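Local coordinates for protein thiazoline oxidase/subtilisin-like protease (Prochloron didemni, PDB 4H6X) that probably cleaves precursor peptides and joins their ends into rings, as a subtilisin-like transamidating protease of patellamide maturation, at residues F58-E63 / I160-E165; V36-D41 / L154-A159; S78-G83 / E266-T271; N107-H112 / T273-P278; A285-L290 / K337-Q342. All coordinates share one frame; numbering follows the deposited sequence.

Interaction 1: F58-E63 / I160-E165; sequences FPYWHE and IDLALE
P59 and L162 mark the nearest backbone approach, with their CA atoms 7.9 Å apart, where a type I beta turn running from P59 to H62 sits against one side of helix 154-165. The turn belongs to the loop that follows the edge strand 53-56 of the parallel sheet in this subtilisin-like fold, and a bond from H62 N to P59 O closes it. Across the gap, L162 does nearly all the work for the helix. Its CG is anti to the backbone N (chi1 -177°), which sends the branched end out from the helix, and methyl CD2 meets the six-membered ring of W61 at 3.8 Å from CZ3. The leucine also reaches the outer part of Y60, more loosely, with CD2 4.4 Å from CE2. A leucine suits this place because it is long enough to bring one methyl to both aromatic rings across the distance between the backbones.

The aromatic pair is braced from within the turn. P59 CB rests on one face of the indole, a natural role for a rigid, apolar proline ring, while N155 binds the indole N-H and R158 adds a cation-pi contact. Between the two aromatic residues, Y60 CE1 lies in plane at the edge of the indole, and W61 CE3 stands 3.6 Å above the centre of the Y60 ring.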
# COMPACT_ATOMS: atom_id res chain seq x y z
N PHE A 58 15.21 8.99 3.12
CA PHE A 58 15.71 8.11 4.18
C PHE A 58 15.68 8.86 5.50
O PHE A 58 16.14 9.99 5.56
CB PHE A 58 17.15 7.64 3.89
CG PHE A 58 17.27 6.72 2.73
CD1 PHE A 58 17.23 5.34 2.92
CD2 PHE A 58 17.39 7.21 1.44
CE1 PHE A 58 17.31 4.48 1.83
CE2 PHE A 58 17.47 6.36 0.36
CZ PHE A 58 17.43 5.00 0.55
N PRO A 59 15.13 8.23 6.56
CA PRO A 59 15.12 8.89 7.87
C PRO A 59 16.55 9.29 8.22
O PRO A 59 17.43 8.42 8.26
CB PRO A 59 14.60 7.80 8.81
CG PRO A 59 13.84 6.87 7.93
CD PRO A 59 14.57 6.87 6.62
N TYR A 60 16.79 10.58 8.47
CA TYR A 60 18.15 11.08 8.67
C TYR A 60 18.78 10.61 9.99
O TYR A 60 20.01 10.70 10.17
CB TYR A 60 18.15 12.60 8.57
CG TYR A 60 17.17 13.27 9.52
CD1 TYR A 60 17.55 13.64 10.79
CD2 TYR A 60 15.85 13.50 9.13
CE1 TYR A 60 16.67 14.24 11.66
CE2 TYR A 60 14.94 14.10 9.99
CZ TYR A 60 15.36 14.47 11.25
OH TYR A 60 14.49 15.04 12.12
N TRP A 61 17.94 10.12 10.90
CA TRP A 61 18.39 9.58 12.18
C TRP A 61 18.83 8.11 12.12
O TRP A 61 19.28 7.55 13.12
CB TRP A 61 17.33 9.79 13.28
CG TRP A 61 16.00 9.09 13.03
CD1 TRP A 61 15.63 7.85 13.49
CD2 TRP A 61 14.88 9.61 12.31
NE1 TRP A 61 14.35 7.56 13.07
CE2 TRP A 61 13.87 8.62 12.34
CE3 TRP A 61 14.63 10.82 11.63
CZ2 TRP A 61 12.62 8.80 11.71
CZ3 TRP A 61 13.37 11.00 10.99
CH2 TRP A 61 12.39 9.99 11.05
N HIS A 62 18.74 7.48 10.94
CA HIS A 62 19.25 6.12 10.74
C HIS A 62 20.70 6.11 10.26
O HIS A 62 21.08 6.93 9.43
CB HIS A 62 18.41 5.35 9.71
CG HIS A 62 17.02 5.06 10.16
ND1 HIS A 62 16.03 4.62 9.30
CD2 HIS A 62 16.43 5.15 11.38
CE1 HIS A 62 14.91 4.43 9.97
NE2 HIS A 62 15.13 4.74 11.24
N GLU A 63 21.50 5.19 10.78
CA GLU A 63 22.80 4.88 10.18
C GLU A 63 22.52 4.16 8.86
O GLU A 63 21.71 3.24 8.82
CB GLU A 63 23.64 3.99 11.11
CG GLU A 63 24.21 4.69 12.33
CD GLU A 63 25.27 5.75 12.00
OE1 GLU A 63 25.86 5.72 10.89
OE2 GLU A 63 25.50 6.63 12.86
N ILE A 160 6.49 9.11 11.10
CA ILE A 160 5.19 9.75 10.82
C ILE A 160 5.33 11.28 10.87
O ILE A 160 4.86 11.96 9.95
CB ILE A 160 4.08 9.19 11.75
CG1 ILE A 160 3.71 7.77 11.31
CG2 ILE A 160 2.83 10.08 11.74
CD1 ILE A 160 2.95 6.98 12.36
N ASP A 161 6.02 11.81 11.90
CA ASP A 161 6.24 13.27 11.99
C ASP A 161 6.97 13.74 10.75
O ASP A 161 6.64 14.79 10.22
CB ASP A 161 7.07 13.69 13.23
CG ASP A 161 6.28 13.58 14.51
OD1 ASP A 161 5.05 13.76 14.47
OD2 ASP A 161 6.90 13.28 15.56
N LEU A 162 7.98 12.98 10.31
CA LEU A 162 8.68 13.34 9.07
C LEU A 162 7.75 13.28 7.84
O LEU A 162 7.75 14.18 7.01
CB LEU A 162 9.92 12.46 8.85
CG LEU A 162 10.78 12.80 7.61
CD1 LEU A 162 11.20 14.28 7.59
CD2 LEU A 162 12.00 11.89 7.56
N ALA A 163 7.00 12.19 7.71
CA ALA A 163 6.04 12.03 6.61
C ALA A 163 5.06 13.21 6.52
O ALA A 163 4.77 13.69 5.42
CB ALA A 163 5.27 10.73 6.77
N LEU A 164 4.56 13.66 7.67
CA LEU A 164 3.71 14.85 7.72
C LEU A 164 4.42 16.08 7.15
O LEU A 164 3.86 16.79 6.29
CB LEU A 164 3.26 15.14 9.16
CG LEU A 164 2.19 14.21 9.71
CD1 LEU A 164 1.96 14.49 11.19
CD2 LEU A 164 0.89 14.33 8.90
N GLU A 165 5.65 16.32 7.59
CA GLU A 165 6.42 17.45 7.10
C GLU A 165 6.72 17.36 5.60
O GLU A 165 6.86 18.38 4.92
CB GLU A 165 7.72 17.60 7.92
CG GLU A 165 8.33 18.98 7.80
CD GLU A 165 7.39 20.06 8.31
OE1 GLU A 165 6.52 19.76 9.14
OE2 GLU A 165 7.52 21.20 7.87

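Interaction 2: V36-D41 / L154-A159; sequences VIIDGD and LNLARA
I38 meets L156 and A159 through its two branches, and these three side chains make all the close packing between residues 36-41 and 154-159. The longer branch ends at CD1, which lies 3.9 Å from A159 CB. The shorter one offers CG2 to L156 CD1, also at 3.9 Å. A chi1 of -59° sets the two branches apart, CG2 going mainly to the leucine while CD1 reaches the alanine. Each partner has the right size: the alanine lets the helix come close, with its CA 7.3 Å from that of I38, whereas L156, a residue nearer the start of the helix, spans a wider distance with its longer side chain. The isoleucine and A159 are buried, and L188 of helix 187-197 adds to the packing around L156.

Away from this apolar centre the helix changes character. L154 and R158 are exposed, while N155 turns its amide to W61, H62 and Q139 of neighbouring loops. The strand likewise leaves the helix behind beyond I38: D39 and G40 run on toward helix 101-118, and G40 N bonds to D39 OD1 at 2.6 Å. The other carboxylate oxygen of D39 binds H109, as expected of the aspartate in a subtilase catalytic triad. Helix 154-165 connects strands 133-138 and 170-173, which flank 34-39, so the contact lies at the heart of a beta-alpha-beta crossover that carries its helix over the middle strand, with the probable triad aspartate at that strand's C-terminal end.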
# COMPACT_ATOMS: atom_id res chain seq x y z
N VAL A 36 3.07 8.73 1.34
CA VAL A 36 4.36 8.40 1.94
C VAL A 36 4.28 6.97 2.43
O VAL A 36 3.39 6.61 3.22
CB VAL A 36 4.76 9.36 3.08
CG1 VAL A 36 6.11 8.95 3.68
CG2 VAL A 36 4.84 10.80 2.57
N ILE A 37 5.22 6.15 1.97
CA ILE A 37 5.24 4.73 2.29
C ILE A 37 6.35 4.45 3.29
O ILE A 37 7.55 4.58 2.97
CB ILE A 37 5.43 3.88 1.01
CG1 ILE A 37 4.27 4.13 0.03
CG2 ILE A 37 5.55 2.40 1.34
CD1 ILE A 37 4.47 3.46 -1.33
N ILE A 38 5.93 4.08 4.49
CA ILE A 38 6.84 3.70 5.56
C ILE A 38 7.00 2.18 5.50
O ILE A 38 6.13 1.41 5.93
CB ILE A 38 6.34 4.20 6.94
CG1 ILE A 38 6.21 5.74 6.91
CG2 ILE A 38 7.25 3.69 8.06
CD1 ILE A 38 5.59 6.35 8.17
N ASP A 39 8.14 1.75 4.95
CA ASP A 39 8.36 0.33 4.67
C ASP A 39 9.86 0.17 4.43
O ASP A 39 10.65 1.00 4.88
CB ASP A 39 7.54 -0.09 3.43
CG ASP A 39 7.31 -1.60 3.33
OD1 ASP A 39 8.13 -2.41 3.83
OD2 ASP A 39 6.31 -1.99 2.68
N GLY A 40 10.26 -0.88 3.72
CA GLY A 40 11.68 -1.07 3.35
C GLY A 40 12.11 -0.21 2.17
O GLY A 40 11.43 0.76 1.80
N ASP A 41 13.24 -0.58 1.59
CA ASP A 41 13.86 0.16 0.51
C ASP A 41 13.56 -0.53 -0.83
O ASP A 41 14.11 -1.60 -1.11
CB ASP A 41 15.38 0.24 0.75
CG ASP A 41 16.09 1.18 -0.20
OD1 ASP A 41 15.43 1.83 -1.02
OD2 ASP A 41 17.33 1.27 -0.14
N LEU A 154 8.74 4.29 18.84
CA LEU A 154 9.45 5.56 18.77
C LEU A 154 9.90 5.88 17.34
O LEU A 154 9.67 6.98 16.84
CB LEU A 154 10.65 5.58 19.71
CG LEU A 154 11.68 6.70 19.54
CD1 LEU A 154 11.04 8.09 19.59
CD2 LEU A 154 12.76 6.57 20.61
N ASN A 155 10.53 4.90 16.68
CA ASN A 155 10.99 5.09 15.32
C ASN A 155 9.82 5.35 14.36
O ASN A 155 9.93 6.18 13.46
CB ASN A 155 11.81 3.90 14.84
CG ASN A 155 12.40 4.12 13.47
OD1 ASN A 155 13.18 5.05 13.26
ND2 ASN A 155 12.02 3.27 12.51
N LEU A 156 8.72 4.63 14.55
CA LEU A 156 7.56 4.82 13.71
C LEU A 156 6.96 6.22 13.93
O LEU A 156 6.58 6.89 12.97
CB LEU A 156 6.54 3.71 13.91
CG LEU A 156 5.28 3.72 13.03
CD1 LEU A 156 5.55 3.89 11.53
CD2 LEU A 156 4.51 2.43 13.30
N ALA A 157 6.90 6.64 15.19
CA ALA A 157 6.43 8.00 15.52
C ALA A 157 7.27 9.06 14.81
O ALA A 157 6.75 9.99 14.20
CB ALA A 157 6.45 8.22 17.03
N ARG A 158 8.59 8.92 14.91
CA ARG A 158 9.51 9.84 14.23
C ARG A 158 9.29 9.83 12.70
O ARG A 158 9.31 10.88 12.06
CB ARG A 158 10.95 9.48 14.59
CG ARG A 158 11.25 9.64 16.08
CD ARG A 158 12.71 9.30 16.39
NE ARG A 158 13.64 10.37 15.97
CZ ARG A 158 14.96 10.35 16.20
NH1 ARG A 158 15.53 9.30 16.82
NH2 ARG A 158 15.71 11.37 15.81
N ALA A 159 9.11 8.64 12.14
CA ALA A 159 8.82 8.51 10.70
C ALA A 159 7.53 9.24 10.28
O ALA A 159 7.49 9.88 9.23
CB ALA A 159 8.76 7.04 10.31

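Interaction 3: S78-G83 / E266-T271; sequences SIRDQG and EPVRLT
R80, V268 and L270 form a small surface contact between the last turns of helix 70-82 and the strand 268-270 of a two-stranded antiparallel sheet. Its apolar part rests on the length and flatness of the arginine. A chi1 of 170° carries the chain out from the helix before it bends at chi3, and the side chains of R80 and L270 cross at about a right angle. L270 CD2 lies over one face of the guanidinium, 3.7 Å from R80 NE, while L270 CD1 approaches R80 NH2 at 3.7 Å. V268 touches the arginine twice: its CG2 packs 3.9 Å from R80 CD, and its CG1 lies 3.9 Å from R80 NH1, oblique to the guanidinium. Branched aliphatic residues suit a strand that must offer methyl groups to a long chain and a flat cation.

The polar contacts point past this patch. R80 NH2 forms a salt bridge with D108 of helix 101-118, and the backbone carbonyl of V268 accepts a bond from H112 of the same helix.

Local bonds shape the helix end. G83 closes it in a Schellman motif, its N bonding R80 O at 2.9 Å and, weakly, I79 O, with the positive phi that glycine tolerates well.

Arginine is therefore used here as an amphipathic residue: its CD methylene and one guanidinium face lie on hydrocarbon, while NH2 pairs with a carboxylate, so packing and charge pairing do not compete.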
# COMPACT_ATOMS: atom_id res chain seq x y z
N SER A 78 14.66 -17.46 -5.02
CA SER A 78 14.69 -18.89 -5.34
C SER A 78 13.97 -19.73 -4.29
O SER A 78 13.17 -20.60 -4.63
CB SER A 78 16.14 -19.41 -5.51
OG SER A 78 16.16 -20.82 -5.39
N ILE A 79 14.24 -19.44 -3.02
CA ILE A 79 13.55 -20.09 -1.90
C ILE A 79 12.03 -19.87 -1.95
O ILE A 79 11.26 -20.80 -1.71
CB ILE A 79 14.16 -19.65 -0.55
CG1 ILE A 79 15.58 -20.23 -0.41
CG2 ILE A 79 13.30 -20.12 0.63
CD1 ILE A 79 16.44 -19.54 0.63
N ARG A 80 11.59 -18.65 -2.27
CA ARG A 80 10.16 -18.38 -2.42
C ARG A 80 9.58 -19.17 -3.60
O ARG A 80 8.55 -19.82 -3.47
CB ARG A 80 9.91 -16.88 -2.63
CG ARG A 80 8.49 -16.54 -3.03
CD ARG A 80 8.46 -15.15 -3.64
NE ARG A 80 8.33 -14.16 -2.60
CZ ARG A 80 8.75 -12.90 -2.65
NH1 ARG A 80 9.41 -12.40 -3.69
NH2 ARG A 80 8.52 -12.14 -1.60
N ASP A 81 10.25 -19.09 -4.75
CA ASP A 81 9.84 -19.82 -5.96
C ASP A 81 9.72 -21.34 -5.76
O ASP A 81 8.90 -21.98 -6.41
CB ASP A 81 10.77 -19.48 -7.13
CG ASP A 81 10.61 -18.04 -7.61
OD1 ASP A 81 9.66 -17.35 -7.18
OD2 ASP A 81 11.45 -17.59 -8.42
N GLN A 82 10.52 -21.88 -4.85
CA GLN A 82 10.50 -23.30 -4.51
C GLN A 82 9.29 -23.66 -3.67
O GLN A 82 8.91 -24.83 -3.61
CB GLN A 82 11.75 -23.68 -3.72
CG GLN A 82 13.03 -23.72 -4.56
CD GLN A 82 14.23 -24.00 -3.69
OE1 GLN A 82 14.21 -24.93 -2.89
NE2 GLN A 82 15.26 -23.18 -3.82
N GLY A 83 8.71 -22.67 -3.00
CA GLY A 83 7.51 -22.89 -2.21
C GLY A 83 7.79 -23.54 -0.87
O GLY A 83 6.90 -24.16 -0.29
N GLU A 266 10.48 -9.68 -13.46
CA GLU A 266 9.40 -10.64 -13.26
C GLU A 266 8.61 -10.36 -11.98
O GLU A 266 9.18 -10.31 -10.89
CB GLU A 266 9.95 -12.08 -13.24
CG GLU A 266 8.91 -13.18 -13.16
CD GLU A 266 9.52 -14.59 -13.11
OE1 GLU A 266 10.77 -14.72 -13.14
OE2 GLU A 266 8.75 -15.57 -13.05
N PRO A 267 7.28 -10.16 -12.10
CA PRO A 267 6.48 -9.91 -10.91
C PRO A 267 6.13 -11.19 -10.16
O PRO A 267 6.42 -12.28 -10.64
CB PRO A 267 5.22 -9.24 -11.47
CG PRO A 267 5.12 -9.72 -12.88
CD PRO A 267 6.53 -9.93 -13.35
N VAL A 268 5.52 -11.06 -8.98
CA VAL A 268 5.17 -12.21 -8.16
C VAL A 268 3.86 -11.92 -7.43
O VAL A 268 3.59 -10.78 -7.06
CB VAL A 268 6.30 -12.59 -7.17
CG1 VAL A 268 6.60 -11.47 -6.16
CG2 VAL A 268 5.99 -13.90 -6.45
N ARG A 269 3.04 -12.96 -7.25
CA ARG A 269 1.80 -12.83 -6.51
C ARG A 269 1.97 -13.26 -5.05
O ARG A 269 2.47 -14.35 -4.76
CB ARG A 269 0.67 -13.60 -7.20
CG ARG A 269 0.36 -13.03 -8.58
CD ARG A 269 -0.93 -13.59 -9.17
NE ARG A 269 -1.18 -13.01 -10.49
CZ ARG A 269 -2.02 -12.01 -10.74
NH1 ARG A 269 -2.74 -11.46 -9.76
NH2 ARG A 269 -2.14 -11.56 -11.98
N LEU A 270 1.58 -12.38 -4.14
CA LEU A 270 1.75 -12.62 -2.71
C LEU A 270 0.41 -12.44 -2.01
O LEU A 270 -0.50 -11.83 -2.56
CB LEU A 270 2.80 -11.67 -2.11
CG LEU A 270 4.22 -11.71 -2.70
CD1 LEU A 270 5.11 -10.68 -2.02
CD2 LEU A 270 4.80 -13.11 -2.53
N THR A 271 0.33 -12.96 -0.79
CA THR A 271 -0.91 -13.01 -0.03
C THR A 271 -0.66 -12.52 1.40
O THR A 271 0.35 -12.87 2.00
CB THR A 271 -1.49 -14.45 -0.07
OG1 THR A 271 -1.86 -14.76 -1.41
CG2 THR A 271 -2.73 -14.61 0.82

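Interaction 4: N107-H112 / T273-P278; sequences NDHACH and TSMAAP
H109 NE2 and S274 OG lie 2.6 Å apart in a short, nearly straight hydrogen bond (165°) in which either atom could be the donor. The hydroxyl comes in at the imidazole edge, near the ring plane. Its extended first torsion (chi1 -172°) takes the histidine ring across the gap between helices 101-118 and 273-293, whose local axes come within 11.0 Å and cross at -35°; small S274 suits the spot because its oxygen sits one bond beyond CB.

With D39 held at the other ring nitrogen, the three residues have the geometry of a Ser-His-Asp catalytic triad, as in other subtilases, with the serine in the first turn of its helix. Were H109 an alanine, the imidazole bridge would be gone, which would probably leave S274 OG and D39 OD2 without their mate and break the relay between them.

M275 fills the space beside this bond. Bent at chi2 and chi3, it slides past H109 with its methyl CE 3.6 Å from NE2. Its sulfur makes an oblique Met-aromatic contact with H112, SD approaching ND1 to 3.3 Å and lying 3.9 Å from the ring centroid. The bond at the opposite nitrogen of H112, NE2, probably helps hold the ring's rotation.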
# COMPACT_ATOMS: atom_id res chain seq x y z
N ASN A 107 12.59 -5.11 2.34
CA ASN A 107 12.83 -4.42 1.07
C ASN A 107 12.02 -5.04 -0.05
O ASN A 107 11.51 -4.33 -0.93
CB ASN A 107 14.31 -4.42 0.71
CG ASN A 107 15.15 -3.67 1.72
OD1 ASN A 107 14.64 -2.84 2.48
ND2 ASN A 107 16.46 -3.96 1.74
N ASP A 108 11.88 -6.36 0.00
CA ASP A 108 11.06 -7.08 -0.96
C ASP A 108 9.61 -6.60 -0.85
O ASP A 108 8.94 -6.34 -1.85
CB ASP A 108 11.15 -8.59 -0.69
CG ASP A 108 10.26 -9.40 -1.59
OD1 ASP A 108 10.69 -9.69 -2.72
OD2 ASP A 108 9.13 -9.74 -1.18
N HIS A 109 9.14 -6.48 0.39
CA HIS A 109 7.78 -6.04 0.69
C HIS A 109 7.54 -4.61 0.16
O HIS A 109 6.51 -4.32 -0.45
CB HIS A 109 7.57 -6.12 2.21
CG HIS A 109 6.17 -5.88 2.65
ND1 HIS A 109 5.69 -4.61 2.92
CD2 HIS A 109 5.15 -6.73 2.89
CE1 HIS A 109 4.43 -4.70 3.29
NE2 HIS A 109 4.08 -5.98 3.28
N ALA A 110 8.52 -3.74 0.37
CA ALA A 110 8.50 -2.38 -0.15
C ALA A 110 8.37 -2.35 -1.67
O ALA A 110 7.62 -1.53 -2.20
CB ALA A 110 9.75 -1.63 0.28
N CYS A 111 9.09 -3.22 -2.38
CA CYS A 111 8.98 -3.24 -3.86
C CYS A 111 7.57 -3.59 -4.28
O CYS A 111 7.03 -2.98 -5.20
CB CYS A 111 9.92 -4.25 -4.51
SG CYS A 111 11.67 -3.84 -4.43
N HIS A 112 7.02 -4.60 -3.62
CA HIS A 112 5.71 -5.11 -3.94
C HIS A 112 4.64 -4.05 -3.65
O HIS A 112 3.86 -3.69 -4.53
CB HIS A 112 5.42 -6.37 -3.12
CG HIS A 112 4.42 -7.28 -3.75
ND1 HIS A 112 3.06 -7.10 -3.61
CD2 HIS A 112 4.58 -8.37 -4.54
CE1 HIS A 112 2.42 -8.05 -4.27
NE2 HIS A 112 3.32 -8.84 -4.84
N THR A 273 -2.54 -9.48 4.71
CA THR A 273 -3.26 -8.23 4.95
C THR A 273 -2.46 -7.03 4.48
O THR A 273 -3.03 -6.03 4.08
CB THR A 273 -3.64 -7.99 6.43
OG1 THR A 273 -2.47 -8.04 7.26
CG2 THR A 273 -4.69 -8.99 6.89
N SER A 274 -1.12 -7.14 4.54
CA SER A 274 -0.26 -6.07 4.06
C SER A 274 -0.16 -6.03 2.53
O SER A 274 0.46 -5.13 1.98
CB SER A 274 1.12 -6.12 4.73
OG SER A 274 1.92 -7.12 4.17
N MET A 275 -0.78 -7.01 1.87
CA MET A 275 -0.98 -6.99 0.41
C MET A 275 -2.30 -6.28 0.08
O MET A 275 -2.43 -5.63 -0.95
CB MET A 275 -1.00 -8.42 -0.15
CG MET A 275 0.30 -9.19 -0.01
SD MET A 275 1.60 -8.31 -0.88
CE MET A 275 2.54 -7.66 0.50
N ALA A 276 -3.27 -6.40 0.98
CA ALA A 276 -4.56 -5.73 0.82
C ALA A 276 -4.51 -4.23 1.14
O ALA A 276 -5.16 -3.45 0.48
CB ALA A 276 -5.63 -6.43 1.67
N ALA A 277 -3.73 -3.84 2.16
CA ALA A 277 -3.59 -2.41 2.53
C ALA A 277 -3.19 -1.47 1.39
O ALA A 277 -3.81 -0.43 1.23
CB ALA A 277 -2.65 -2.23 3.74
N PRO A 278 -2.16 -1.82 0.58
CA PRO A 278 -1.81 -0.91 -0.51
C PRO A 278 -2.91 -0.73 -1.53
O PRO A 278 -2.99 0.34 -2.16
CB PRO A 278 -0.58 -1.55 -1.18
CG PRO A 278 -0.38 -2.87 -0.54
CD PRO A 278 -1.20 -2.94 0.71

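Interaction 5: A285-L290 / K337-Q342; sequences ALLMSL and KVLFGQ
F340, L287 and L290 bury the most surface here, with the phenyl ring as the wedge between two helices. L290 CG lies over one face of F340, 4.0 Å above the ring plane and offset toward the rim; nearby, L290 CB is 3.6 Å from F340 CZ and L290 CD2 is 3.7 Å from F340 CE2. On the opposite face sits the ring's own neighbour in sequence, L339, whose CB stands 3.5 Å above the plane, so aliphatic carbon sandwiches the phenyl. The rim of the ring points at the helix backbone, with CZ 3.5 Å from L287 O and that oxygen close to the ring plane, where the weakly positive C-H edge probably suits a carbonyl.

This joins the long helix 273-293, which carries the probable catalytic serine of the subtilisin-like fold in its first turn, to helix 332-340 near the end of the modelled chain. Helix 20-26 also packs on L287 and L290, through L23. Cutting F340 back to alanine is likely to open a gap between L290 and L339 and strip the L287 carbonyl of its aromatic neighbour.

L287 adds a second, purely apolar link beside the ring. Its chi1 of -65° sets it across L339 at about a right angle, and the CD1 methyls of the two leucines meet at 4.0 Å. Only one methyl of L339 takes part, touching L287 at CB and at both branch ends, with CB of L287 4.1 Å from L339 CD1.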
# COMPACT_ATOMS: atom_id res chain seq x y z
N ALA A 285 -6.24 7.20 -2.57
CA ALA A 285 -5.55 8.25 -3.34
C ALA A 285 -6.31 8.63 -4.63
O ALA A 285 -6.36 9.81 -5.00
CB ALA A 285 -4.14 7.81 -3.68
N LEU A 286 -6.86 7.64 -5.31
CA LEU A 286 -7.72 7.93 -6.46
C LEU A 286 -8.93 8.82 -6.07
O LEU A 286 -9.28 9.77 -6.78
CB LEU A 286 -8.20 6.63 -7.12
CG LEU A 286 -7.19 5.74 -7.88
CD1 LEU A 286 -7.93 4.59 -8.56
CD2 LEU A 286 -6.36 6.49 -8.91
N LEU A 287 -9.55 8.51 -4.93
CA LEU A 287 -10.73 9.28 -4.49
C LEU A 287 -10.35 10.70 -4.12
O LEU A 287 -11.07 11.64 -4.45
CB LEU A 287 -11.46 8.58 -3.34
CG LEU A 287 -12.09 7.22 -3.66
CD1 LEU A 287 -12.54 6.51 -2.38
CD2 LEU A 287 -13.25 7.34 -4.66
N MET A 288 -9.19 10.85 -3.46
CA MET A 288 -8.62 12.16 -3.21
C MET A 288 -8.25 12.88 -4.51
O MET A 288 -8.43 14.10 -4.62
CB MET A 288 -7.37 12.07 -2.30
CG MET A 288 -7.62 11.58 -0.89
SD MET A 288 -6.07 11.62 0.04
CE MET A 288 -6.68 11.12 1.65
N SER A 289 -7.71 12.15 -5.49
CA SER A 289 -7.39 12.75 -6.79
C SER A 289 -8.63 13.38 -7.45
O SER A 289 -8.55 14.44 -8.08
CB SER A 289 -6.76 11.71 -7.71
OG SER A 289 -5.55 11.25 -7.14
N LEU A 290 -9.76 12.72 -7.28
CA LEU A 290 -11.04 13.16 -7.84
C LEU A 290 -11.56 14.42 -7.12
O LEU A 290 -12.20 15.27 -7.73
CB LEU A 290 -12.04 12.02 -7.75
CG LEU A 290 -12.98 11.74 -8.91
CD1 LEU A 290 -12.24 11.81 -10.25
CD2 LEU A 290 -13.60 10.37 -8.68
N LYS A 337 -20.72 7.50 -4.76
CA LYS A 337 -22.02 8.13 -4.58
C LYS A 337 -21.99 9.06 -3.35
O LYS A 337 -22.48 10.18 -3.42
CB LYS A 337 -23.12 7.08 -4.46
CG LYS A 337 -24.51 7.63 -4.74
CD LYS A 337 -25.31 6.69 -5.64
CE LYS A 337 -25.67 5.38 -4.95
NZ LYS A 337 -25.70 4.24 -5.92
N VAL A 338 -21.38 8.61 -2.26
CA VAL A 338 -21.29 9.42 -1.04
C VAL A 338 -20.44 10.67 -1.28
O VAL A 338 -20.80 11.76 -0.86
CB VAL A 338 -20.74 8.62 0.17
CG1 VAL A 338 -20.30 9.55 1.30
CG2 VAL A 338 -21.79 7.63 0.69
N LEU A 339 -19.31 10.51 -1.96
CA LEU A 339 -18.35 11.59 -2.09
C LEU A 339 -18.74 12.61 -3.15
O LEU A 339 -18.52 13.79 -2.96
CB LEU A 339 -16.95 11.04 -2.40
CG LEU A 339 -16.22 10.37 -1.23
CD1 LEU A 339 -15.08 9.49 -1.73
CD2 LEU A 339 -15.74 11.42 -0.24
N PHE A 340 -19.30 12.14 -4.26
CA PHE A 340 -19.53 12.99 -5.43
C PHE A 340 -20.96 12.94 -5.97
O PHE A 340 -21.29 13.68 -6.90
CB PHE A 340 -18.53 12.63 -6.54
CG PHE A 340 -17.12 12.43 -6.06
CD1 PHE A 340 -16.32 13.52 -5.72
CD2 PHE A 340 -16.59 11.15 -5.94
CE1 PHE A 340 -15.02 13.33 -5.27
CE2 PHE A 340 -15.29 10.95 -5.49
CZ PHE A 340 -14.50 12.04 -5.15
N GLY A 341 -21.80 12.07 -5.40
CA GLY A 341 -23.17 11.91 -5.88
C GLY A 341 -24.18 12.35 -4.83
O GLY A 341 -23.94 13.31 -4.10
N GLN A 342 -25.31 11.66 -4.77
CA GLN A 342 -26.38 11.97 -3.83
C GLN A 342 -26.68 10.71 -3.04
O GLN A 342 -27.53 9.93 -3.45
CB GLN A 342 -27.65 12.47 -4.56
CG GLN A 342 -27.48 13.77 -5.35
CD GLN A 342 -27.07 14.95 -4.49
OE1 GLN A 342 -27.63 15.18 -3.41
NE2 GLN A 342 -26.08 15.70 -4.96

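How the interactions relate
Interactions 1 and 2 share helix 154-165, and their centres lie only 7 Å apart, with N155 tying the loop turn to the helix. Interaction 2 in turn touches interaction 4, about 14 Å away between centres, and so brings the strand end with the probable triad aspartate to the histidine and serine. Interaction 3 also touches interaction 4, about 13 Å away between centres. The segments of these four alternate along the chain; in interactions 2, 3 and 4 distant parts of the sequence converge around one site, which interaction 1 joins only through helix 154-165. Interaction 5 follows in series; it shares helix 273-293 with interaction 4, about 25 Å away between centres, and anchors the far part of that helix to the C-terminal region.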